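Local atomic coordinates of signal transduction protein TRAP (Staphylococcus aureus, PDB entry 4AE5), a protein that probably acts as a phosphorylation-dependent regulator of staphylococcal pathogenesis, promoting RNAIII synthesis, toxin expression and biofilm formation. Residues Lys2-Tyr8 / Ser35-Thr41; Tyr126-Lys130 / Phe158-Leu162; Glu84-Ile88 / Arg104-Pro108. One frame throughout, in Å; residues are numbered along the deposited sequence.

Interaction 1: Lys2-Tyr8 / Ser35-Thr41. With FMT (formic acid), chain E.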
loop_
_atom_site.group_PDB
_atom_site.type_symbol
_atom_site.label_atom_id
_atom_site.label_comp_id
_atom_site.label_asym_id
_atom_site.label_seq_id
_atom_site.Cartn_x
_atom_site.Cartn_y
_atom_site.Cartn_z
ATOM N N LYS A 2 4.112 6.615 13.288
ATOM C CA LYS A 2 4.364 5.372 12.551
ATOM C C LYS A 2 4.382 5.701 11.066
ATOM O O LYS A 2 3.447 6.354 10.566
ATOM C CB LYS A 2 3.259 4.327 12.849
ATOM C CG LYS A 2 3.387 3.054 12.004
ATOM C CD LYS A 2 2.296 2.034 12.345
ATOM C CE LYS A 2 2.032 1.913 13.854
ATOM N NZ LYS A 2 1.031 0.812 14.016
ATOM N N LYS A 3 5.398 5.192 10.367
ATOM C CA LYS A 3 5.616 5.453 8.933
ATOM C C LYS A 3 5.891 4.186 8.151
ATOM O O LYS A 3 6.388 3.178 8.701
ATOM C CB LYS A 3 6.831 6.395 8.732
ATOM C CG LYS A 3 6.627 7.807 9.328
ATOM C CD LYS A 3 7.859 8.691 9.186
ATOM C CE LYS A 3 7.487 10.159 9.270
ATOM N NZ LYS A 3 7.448 10.686 10.651
ATOM N N LEU A 4 5.618 4.251 6.857
ATOM C CA LEU A 4 5.970 3.145 5.993
ATOM C C LEU A 4 6.995 3.607 4.973
ATOM O O LEU A 4 6.792 4.648 4.316
ATOM C CB LEU A 4 4.719 2.574 5.320
ATOM C CG LEU A 4 4.860 1.228 4.612
ATOM C CD1 LEU A 4 3.539 0.459 4.741
ATOM C CD2 LEU A 4 5.244 1.468 3.157
ATOM N N TYR A 5 8.058 2.787 4.826
ATOM C CA TYR A 5 9.170 3.052 3.923
ATOM C C TYR A 5 9.161 1.989 2.814
ATOM O O TYR A 5 9.170 0.804 3.143
ATOM C CB TYR A 5 10.442 2.935 4.735
ATOM C CG TYR A 5 10.492 3.921 5.913
ATOM C CD1 TYR A 5 9.923 3.596 7.153
ATOM C CD2 TYR A 5 11.089 5.175 5.773
ATOM C CE1 TYR A 5 9.970 4.480 8.220
ATOM C CE2 TYR A 5 11.163 6.077 6.854
ATOM C CZ TYR A 5 10.618 5.714 8.064
ATOM O OH TYR A 5 10.625 6.596 9.112
ATOM N N THR A 6 9.174 2.405 1.534
ATOM C CA THR A 6 9.131 1.462 0.392
ATOM C C THR A 6 10.379 1.733 -0.455
ATOM O O THR A 6 10.689 2.905 -0.706
ATOM C CB THR A 6 7.864 1.633 -0.445
ATOM O OG1 THR A 6 6.721 1.522 0.432
ATOM C CG2 THR A 6 7.788 0.508 -1.514
ATOM N N SER A 7 11.099 0.672 -0.821
ATOM C CA SER A 7 12.241 0.732 -1.750
ATOM C C SER A 7 12.027 -0.239 -2.918
ATOM O O SER A 7 11.351 -1.241 -2.766
ATOM C CB SER A 7 13.565 0.369 -1.035
ATOM O OG SER A 7 14.003 1.398 -0.153
ATOM N N TYR A 8 12.621 0.090 -4.061
ATOM C CA TYR A 8 12.514 -0.646 -5.317
ATOM C C TYR A 8 13.927 -1.006 -5.779
ATOM O O TYR A 8 14.884 -0.258 -5.529
ATOM C CB TYR A 8 11.847 0.255 -6.385
ATOM C CG TYR A 8 10.506 0.771 -5.918
ATOM C CD1 TYR A 8 9.390 -0.045 -5.948
ATOM C CD2 TYR A 8 10.376 2.055 -5.372
ATOM C CE1 TYR A 8 8.159 0.399 -5.523
ATOM C CE2 TYR A 8 9.129 2.504 -4.924
ATOM C CZ TYR A 8 8.022 1.680 -5.002
ATOM O OH TYR A 8 6.765 2.097 -4.541
ATOM N N SER A 35 11.248 -5.511 -8.284
ATOM C CA SER A 35 11.033 -6.054 -6.928
ATOM C C SER A 35 10.711 -4.895 -5.949
ATOM O O SER A 35 11.150 -3.772 -6.174
ATOM C CB SER A 35 12.293 -6.819 -6.483
ATOM O OG SER A 35 12.047 -7.379 -5.192
ATOM N N VAL A 36 10.019 -5.172 -4.843
ATOM C CA VAL A 36 9.601 -4.135 -3.913
ATOM C C VAL A 36 9.897 -4.630 -2.464
ATOM O O VAL A 36 9.648 -5.806 -2.134
ATOM C CB VAL A 36 8.042 -3.928 -4.072
ATOM C CG1 VAL A 36 7.515 -2.942 -3.050
ATOM C CG2 VAL A 36 7.697 -3.443 -5.459
ATOM N N ILE A 37 10.398 -3.743 -1.592
ATOM C CA ILE A 37 10.505 -4.080 -0.179
ATOM C C ILE A 37 9.950 -2.923 0.723
ATOM O O ILE A 37 10.108 -1.716 0.374
ATOM C CB ILE A 37 11.955 -4.516 0.172
ATOM C CG1 ILE A 37 12.012 -5.298 1.509
ATOM C CG2 ILE A 37 12.869 -3.297 0.256
ATOM C CD1 ILE A 37 13.335 -6.014 1.703
ATOM N N PHE A 38 9.333 -3.281 1.861
ATOM C CA PHE A 38 8.861 -2.214 2.825
ATOM C C PHE A 38 8.956 -2.645 4.293
ATOM O O PHE A 38 9.015 -3.863 4.581
ATOM C CB PHE A 38 7.449 -1.693 2.472
ATOM C CG PHE A 38 6.347 -2.744 2.514
ATOM C CD1 PHE A 38 5.708 -3.073 3.721
ATOM C CD2 PHE A 38 5.910 -3.394 1.340
ATOM C CE1 PHE A 38 4.697 -4.072 3.767
ATOM C CE2 PHE A 38 4.901 -4.363 1.375
ATOM C CZ PHE A 38 4.291 -4.715 2.570
ATOM N N GLU A 39 8.971 -1.651 5.189
ATOM C CA GLU A 39 8.867 -1.883 6.609
ATOM C C GLU A 39 8.032 -0.782 7.156
ATOM O O GLU A 39 8.044 0.309 6.642
ATOM C CB GLU A 39 10.246 -1.932 7.342
ATOM C CG GLU A 39 11.106 -0.699 7.163
ATOM C CD GLU A 39 12.393 -0.753 7.997
ATOM O OE1 GLU A 39 12.490 -1.525 8.958
ATOM O OE2 GLU A 39 13.328 -0.064 7.667
ATOM N N GLU A 40 7.337 -1.069 8.236
ATOM C CA GLU A 40 6.503 -0.093 8.903
ATOM C C GLU A 40 7.021 0.046 10.335
ATOM O O GLU A 40 7.054 -0.947 11.093
ATOM C CB GLU A 40 5.098 -0.688 8.942
ATOM C CG GLU A 40 4.035 0.131 9.651
ATOM C CD GLU A 40 2.661 -0.474 9.299
ATOM O OE1 GLU A 40 2.238 -1.536 9.833
ATOM O OE2 GLU A 40 2.068 0.061 8.403
ATOM N N THR A 41 7.317 1.265 10.773
ATOM C CA THR A 41 7.894 1.408 12.111
ATOM C C THR A 41 7.769 2.851 12.554
ATOM O O THR A 41 7.779 3.761 11.702
ATOM C CB THR A 41 9.410 1.004 12.112
ATOM O OG1 THR A 41 9.989 1.180 13.404
ATOM C CG2 THR A 41 10.203 1.824 11.130
HETATM C C FMT E . 4.309 -0.296 -4.046
HETATM O O1 FMT E . 4.303 0.407 -3.008
HETATM O O2 FMT E . 4.837 0.237 -5.171
#

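Interaction 2: Tyr126-Lys130 / Phe158-Leu162. With FMT (formic acid), chain E.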
loop_
_atom_site.group_PDB
_atom_site.type_symbol
_atom_site.label_atom_id
_atom_site.label_comp_id
_atom_site.label_asym_id
_atom_site.label_seq_id
_atom_site.Cartn_x
_atom_site.Cartn_y
_atom_site.Cartn_z
ATOM N N TYR A 126 -8.579 -10.232 -4.348
ATOM C CA TYR A 126 -8.490 -8.753 -4.477
ATOM C C TYR A 126 -9.308 -8.338 -5.738
ATOM O O TYR A 126 -10.064 -7.392 -5.701
ATOM C CB TYR A 126 -7.046 -8.272 -4.545
ATOM C CG TYR A 126 -7.021 -6.776 -4.882
ATOM C CD1 TYR A 126 -7.464 -5.835 -3.936
ATOM C CD2 TYR A 126 -6.708 -6.347 -6.186
ATOM C CE1 TYR A 126 -7.455 -4.469 -4.244
ATOM C CE2 TYR A 126 -6.739 -4.994 -6.533
ATOM C CZ TYR A 126 -7.105 -4.068 -5.560
ATOM O OH TYR A 126 -7.140 -2.758 -5.907
ATOM N N GLU A 127 -9.148 -9.034 -6.851
ATOM C CA GLU A 127 -9.854 -8.658 -8.080
ATOM C C GLU A 127 -11.362 -8.826 -7.983
ATOM O O GLU A 127 -12.088 -8.028 -8.524
ATOM C CB GLU A 127 -9.285 -9.435 -9.288
ATOM C CG GLU A 127 -7.861 -9.022 -9.570
ATOM C CD GLU A 127 -7.299 -9.486 -10.876
ATOM O OE1 GLU A 127 -7.665 -10.566 -11.353
ATOM O OE2 GLU A 127 -6.463 -8.715 -11.422
ATOM N N ASP A 128 -11.814 -9.810 -7.207
ATOM C CA ASP A 128 -13.245 -9.897 -6.857
ATOM C C ASP A 128 -13.741 -8.695 -6.010
ATOM O O ASP A 128 -14.793 -8.133 -6.250
ATOM C CB ASP A 128 -13.515 -11.226 -6.179
ATOM C CG ASP A 128 -13.360 -12.379 -7.165
ATOM O OD1 ASP A 128 -13.338 -12.053 -8.365
ATOM O OD2 ASP A 128 -13.094 -13.517 -6.796
ATOM N N PHE A 129 -12.923 -8.287 -5.057
ATOM C CA PHE A 129 -13.284 -7.165 -4.203
ATOM C C PHE A 129 -13.312 -5.877 -5.059
ATOM O O PHE A 129 -14.218 -4.976 -4.962
ATOM C CB PHE A 129 -12.262 -7.083 -3.037
ATOM C CG PHE A 129 -12.206 -5.721 -2.348
ATOM C CD1 PHE A 129 -13.323 -5.240 -1.718
ATOM C CD2 PHE A 129 -11.011 -4.966 -2.301
ATOM C CE1 PHE A 129 -13.334 -4.027 -1.073
ATOM C CE2 PHE A 129 -10.999 -3.733 -1.615
ATOM C CZ PHE A 129 -12.158 -3.288 -1.008
ATOM N N LYS A 130 -12.351 -5.790 -5.946
ATOM C CA LYS A 130 -12.246 -4.610 -6.775
ATOM C C LYS A 130 -13.505 -4.360 -7.640
ATOM O O LYS A 130 -13.842 -3.218 -8.052
ATOM C CB LYS A 130 -10.958 -4.740 -7.627
ATOM C CG LYS A 130 -10.921 -3.797 -8.809
ATOM C CD LYS A 130 -9.490 -3.526 -9.254
ATOM C CE LYS A 130 -8.700 -4.716 -9.667
ATOM N NZ LYS A 130 -7.796 -4.307 -10.866
ATOM N N PHE A 158 -2.797 4.488 -10.703
ATOM C CA PHE A 158 -2.580 3.109 -11.142
ATOM C C PHE A 158 -2.367 2.176 -9.963
ATOM O O PHE A 158 -2.167 2.636 -8.806
ATOM C CB PHE A 158 -1.356 3.028 -12.120
ATOM C CG PHE A 158 -0.035 2.870 -11.425
ATOM C CD1 PHE A 158 0.568 3.952 -10.804
ATOM C CD2 PHE A 158 0.632 1.637 -11.434
ATOM C CE1 PHE A 158 1.771 3.794 -10.146
ATOM C CE2 PHE A 158 1.840 1.482 -10.801
ATOM C CZ PHE A 158 2.405 2.564 -10.151
ATOM N N GLU A 159 -2.396 0.885 -10.277
ATOM C CA GLU A 159 -2.225 -0.231 -9.335
ATOM C C GLU A 159 -0.887 -0.929 -9.620
ATOM O O GLU A 159 -0.566 -1.223 -10.788
ATOM C CB GLU A 159 -3.360 -1.241 -9.563
ATOM C CG GLU A 159 -4.693 -0.727 -9.017
ATOM C CD GLU A 159 -5.776 -1.785 -9.043
ATOM O OE1 GLU A 159 -5.635 -2.736 -9.815
ATOM O OE2 GLU A 159 -6.790 -1.664 -8.297
ATOM N N ARG A 160 -0.090 -1.142 -8.591
ATOM C CA ARG A 160 1.030 -2.075 -8.702
ATOM C C ARG A 160 0.737 -3.327 -7.928
ATOM O O ARG A 160 0.654 -3.310 -6.657
ATOM C CB ARG A 160 2.320 -1.443 -8.138
ATOM C CG ARG A 160 3.521 -2.421 -8.298
ATOM C CD ARG A 160 4.903 -1.777 -8.069
ATOM N NE ARG A 160 5.395 -0.912 -9.181
ATOM C CZ ARG A 160 5.545 0.407 -9.051
ATOM N NH1 ARG A 160 5.287 1.006 -7.847
ATOM N NH2 ARG A 160 5.997 1.134 -10.071
ATOM N N TYR A 161 0.632 -4.455 -8.618
ATOM C CA TYR A 161 0.408 -5.742 -7.879
ATOM C C TYR A 161 1.731 -6.291 -7.296
ATOM O O TYR A 161 2.757 -6.246 -7.964
ATOM C CB TYR A 161 -0.185 -6.815 -8.791
ATOM C CG TYR A 161 -1.641 -6.669 -9.168
ATOM C CD1 TYR A 161 -2.409 -5.565 -8.782
ATOM C CD2 TYR A 161 -2.261 -7.675 -9.952
ATOM C CE1 TYR A 161 -3.777 -5.475 -9.120
ATOM C CE2 TYR A 161 -3.593 -7.581 -10.333
ATOM C CZ TYR A 161 -4.352 -6.503 -9.913
ATOM O OH TYR A 161 -5.682 -6.438 -10.289
ATOM N N LEU A 162 1.692 -6.777 -6.053
ATOM C CA LEU A 162 2.833 -7.324 -5.276
ATOM C C LEU A 162 2.548 -8.785 -4.944
ATOM O O LEU A 162 1.615 -9.111 -4.167
ATOM C CB LEU A 162 3.068 -6.537 -3.962
ATOM C CG LEU A 162 3.141 -5.020 -3.989
ATOM C CD1 LEU A 162 3.594 -4.444 -2.611
ATOM C CD2 LEU A 162 4.107 -4.422 -4.982
HETATM C C FMT E . 4.309 -0.296 -4.046
HETATM O O1 FMT E . 4.303 0.407 -3.008
HETATM O O2 FMT E . 4.837 0.237 -5.171
#

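Interaction 3: Glu84-Ile88 / Arg104-Pro108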
loop_
_atom_site.group_PDB
_atom_site.type_symbol
_atom_site.label_atom_id
_atom_site.label_comp_id
_atom_site.label_asym_id
_atom_site.label_seq_id
_atom_site.Cartn_x
_atom_site.Cartn_y
_atom_site.Cartn_z
ATOM N N GLU A 84 -7.932 12.992 1.757
ATOM C CA GLU A 84 -7.662 12.286 2.991
ATOM C C GLU A 84 -8.930 12.026 3.854
ATOM O O GLU A 84 -9.182 10.912 4.245
ATOM C CB GLU A 84 -6.593 13.026 3.803
ATOM C CG GLU A 84 -6.028 12.195 4.893
ATOM C CD GLU A 84 -4.885 12.871 5.612
ATOM O OE1 GLU A 84 -3.971 13.467 4.950
ATOM O OE2 GLU A 84 -4.998 12.845 6.861
ATOM N N LYS A 85 -9.702 13.065 4.180
ATOM C CA LYS A 85 -10.930 12.898 4.965
ATOM C C LYS A 85 -11.963 11.912 4.341
ATOM O O LYS A 85 -12.645 11.094 5.014
ATOM C CB LYS A 85 -11.587 14.258 5.107
ATOM C CG LYS A 85 -12.704 14.259 6.119
ATOM C CD LYS A 85 -13.251 15.669 6.405
ATOM C CE LYS A 85 -14.698 15.484 6.844
ATOM N NZ LYS A 85 -15.658 15.698 5.713
ATOM N N LYS A 86 -12.076 12.008 3.025
ATOM C CA LYS A 86 -12.902 11.103 2.349
ATOM C C LYS A 86 -12.473 9.647 2.551
ATOM O O LYS A 86 -13.332 8.832 2.845
ATOM C CB LYS A 86 -12.938 11.449 0.887
ATOM C CG LYS A 86 -13.601 10.388 0.047
ATOM C CD LYS A 86 -14.668 11.024 -0.777
ATOM C CE LYS A 86 -15.828 11.411 0.109
ATOM N NZ LYS A 86 -17.016 10.539 -0.014
ATOM N N LEU A 87 -11.186 9.349 2.318
ATOM C CA LEU A 87 -10.648 7.974 2.352
ATOM C C LEU A 87 -10.815 7.473 3.823
ATOM O O LEU A 87 -11.411 6.437 4.083
ATOM C CB LEU A 87 -9.195 7.961 1.840
ATOM C CG LEU A 87 -9.140 8.079 0.279
ATOM C CD1 LEU A 87 -7.705 8.120 -0.249
ATOM C CD2 LEU A 87 -9.860 6.887 -0.378
ATOM N N ILE A 88 -10.425 8.307 4.764
ATOM C CA ILE A 88 -10.814 8.117 6.206
ATOM C C ILE A 88 -12.234 7.631 6.553
ATOM O O ILE A 88 -12.412 6.667 7.326
ATOM C CB ILE A 88 -10.338 9.390 6.983
ATOM C CG1 ILE A 88 -8.900 9.133 7.202
ATOM C CG2 ILE A 88 -10.942 9.539 8.361
ATOM C CD1 ILE A 88 -8.804 7.891 8.037
ATOM N N ARG A 104 -3.991 -0.416 4.525
ATOM C CA ARG A 104 -3.227 0.791 4.887
ATOM C C ARG A 104 -3.575 1.977 4.021
ATOM O O ARG A 104 -3.498 1.927 2.743
ATOM C CB ARG A 104 -1.692 0.575 4.835
ATOM C CG ARG A 104 -1.037 -0.518 5.686
ATOM C CD ARG A 104 -1.164 -0.174 7.208
ATOM N NE ARG A 104 -0.423 -1.145 8.040
ATOM C CZ ARG A 104 -0.930 -2.296 8.470
ATOM N NH1 ARG A 104 -2.182 -2.672 8.151
ATOM N NH2 ARG A 104 -0.203 -3.086 9.254
ATOM N N LEU A 105 -3.978 3.069 4.691
ATOM C CA LEU A 105 -4.082 4.371 4.078
ATOM C C LEU A 105 -2.842 5.236 4.397
ATOM O O LEU A 105 -2.479 5.421 5.593
ATOM C CB LEU A 105 -5.378 5.082 4.480
ATOM C CG LEU A 105 -5.564 6.504 3.999
ATOM C CD1 LEU A 105 -5.794 6.460 2.470
ATOM C CD2 LEU A 105 -6.785 7.155 4.727
ATOM N N LEU A 106 -2.169 5.724 3.360
ATOM C CA LEU A 106 -0.773 6.252 3.497
ATOM C C LEU A 106 -0.677 7.665 2.963
ATOM O O LEU A 106 -1.021 7.923 1.778
ATOM C CB LEU A 106 0.226 5.379 2.735
ATOM C CG LEU A 106 0.185 3.898 3.177
ATOM C CD1 LEU A 106 1.089 3.030 2.274
ATOM C CD2 LEU A 106 0.635 3.775 4.650
ATOM N N ARG A 107 -0.281 8.591 3.846
ATOM C CA ARG A 107 -0.097 10.014 3.484
ATOM C C ARG A 107 1.375 10.284 3.121
ATOM O O ARG A 107 2.280 10.085 3.949
ATOM C CB ARG A 107 -0.468 10.946 4.654
ATOM C CG ARG A 107 -0.176 12.419 4.309
ATOM C CD ARG A 107 -0.036 13.276 5.557
ATOM N NE ARG A 107 -1.323 13.412 6.224
ATOM C CZ ARG A 107 -1.523 13.238 7.529
ATOM N NH1 ARG A 107 -0.500 12.940 8.341
ATOM N NH2 ARG A 107 -2.732 13.414 8.043
ATOM N N PRO A 108 1.632 10.796 1.922
ATOM C CA PRO A 108 3.048 10.909 1.547
ATOM C C PRO A 108 3.792 11.981 2.314
ATOM O O PRO A 108 3.210 13.047 2.628
ATOM C CB PRO A 108 3.008 11.263 0.050
ATOM C CG PRO A 108 1.648 11.882 -0.179
ATOM C CD PRO A 108 0.712 11.382 0.918
#

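Interaction 1: Lys2-Tyr8 / Ser35-Thr41
Ser-7 N reaches Ile-37 O at 2.8 Å, and the return bond from Ile-37 N to Ser-7 O is almost as short, at 2.9 Å. Tyr-5 with Glu-39 and Lys-3 with Thr-41 repeat this reciprocal pattern, giving three hydrogen-bonded pairs of an antiparallel sheet. Between them lie the non-hydrogen-bonded pairs, where alpha carbons come closer and CA-H groups lean on carbonyls, as in Phe-38 CA to Tyr-5 O at 3.1 Å. The two neighbouring strands belong to a closed eight-stranded barrel, and their faces differ in character.

Toward the interior, Leu-4 lays CD2 against Phe-38 CB at 3.9 Å. The Phe-38 ring itself leaves the partner strand: with CG between the backbone N and the carbonyl carbon (chi1 61°) it heads for an edge-to-face meeting with Phe-62. Next to it, Thr-6 divides its branches, CG2 packing on Val-36 CG1 at 3.8 Å while OG1 hydrogen-bonds Tyr-117. Tyr-8 lies alongside Val-36, whose CG2 touches the ring edge at CD1, and its OH donates to O2 of a formic acid molecule at 2.8 Å. At the end of the pair, the aliphatic part of exposed Lys-2 rests on Glu-40, with Lys-2 CD 3.7 Å from Glu-40 CG. Each charge is nevertheless paired separately, the amine with Glu-58 and the carboxylate with Arg-104.

On the outer face, Tyr-5 slants past the methyl of Thr-41, and Ile-37 turns to helix 11-20. The Glu-39 carboxylate is held by His-24, Thr-45 and Val-46 N. Backbone bonds thus fix the strand register, while the inward face mixes apolar Leu-4, Val-36 and Phe-38 with polar groups that are partnered: Thr-6 by Tyr-117, Glu-40 by Arg-104, and Tyr-8 by formic acid probably left from the crystallisation liquor.

Interaction 2: Tyr126-Lys130 / Phe158-Leu162
With chi1 near 172°, Tyr-126 throws its ring away from its own backbone N and out from the helix toward Glu-159, while Tyr-161, at chi1 -74° with CG opposite its carbonyl carbon, brings its phenol across to Glu-127 and Lys-130. Tyr-126 OH donates to Glu-159 OE2 at 2.7 Å, coming from above the carboxylate plane although the acceptor lies in the plane of the ring. The other oxygen, OE1, takes a salt bridge from Lys-130 NZ at 2.9 Å, met on its syn side. One carboxylate is therefore gripped through both oxygens by residues one helical turn apart, which fixes its rotation.

Helix 123-131 lies against the outside of the barrel here, segment 126-130 running roughly antiparallel to 158-162, and long side chains are needed to span the 13.0 Å between the segment axes. Tyrosine suits the task because it joins a stiff apolar body to a polar end. The Tyr-161 hydroxyl gives its proton to the anti lone pair of Glu-127 OE2 at 2.7 Å and accepts from Lys-130 NZ at 3.1 Å. Behind these polar ends the two phenol rings graze, Tyr-126 CE2 to Tyr-161 CE1 4.0 Å, and Tyr-161 also meets Phe-67 edge-to-face. Arg-123 binds the second oxygen of Glu-127, while Phe-135 of helix 133-136 packs against Tyr-126, Lys-130 and Glu-159.

Interaction 3: Glu84-Ile88 / Arg104-Pro108
In the ABM-family part of the chain, helix 80-88 lies in the connection between strands 67-73 and 100-108, parallel to each other with 114-120 between them, and packs outside the barrel, segment 84-88 running nearly antiparallel to 104-108. Leu-105 is the apolar centre of the contact and offers a different methyl to each of two helix residues. Its CD1 meets Leu-87 CD1 at 3.7 Å, and CD2 lies 3.8 Å from Ile-88 CG1, the isoleucine crossing at about a right angle. A branched leucine suits this place, since its fork straddles adjacent positions of one helical turn.

One turn earlier, Glu-84 stretches out to Arg-107. The arginine chain bends at chi3 (-69°) and presents its guanidinium side-on: NE to Glu-84 OE1 at 2.9 Å and NH2 to Glu-84 OE2 at 2.6 Å. The fit is twisted, carboxylate and guanidinium planes standing 43° apart, yet both oxygens are approached on their syn sides. Tyr-114 OH also bonds Glu-84 OE1, and Arg-107 NH1 pairs with Glu-54. The buried leucines thus hold the helix to the sheet by shape, while the two-point salt bridge at the partly exposed end restrains how the carboxylate can turn.

All three contacts use the same barrel sheet: interaction 1 joins two of its strands, whereas interactions 2 and 3 each set a helix against its outside. Interactions 1 and 2 have centres about 19 Å apart but meet inside the barrel, with Tyr-8 CE1 3.7 Å from Arg-160 NH1. There the formic acid, probably from the crystallisation liquor, accepts a hydrogen bond from Arg-160 NH1 through the oxygen used by Tyr-8; Lys-115 and Tyr-117 bind it too. Interaction 1 is tied to interaction 3 by the salt bridge of Glu-40 OE2 with Arg-104 NE at 2.8 Å. The two helix contacts remain separate, their nearest atoms about 9 Å apart.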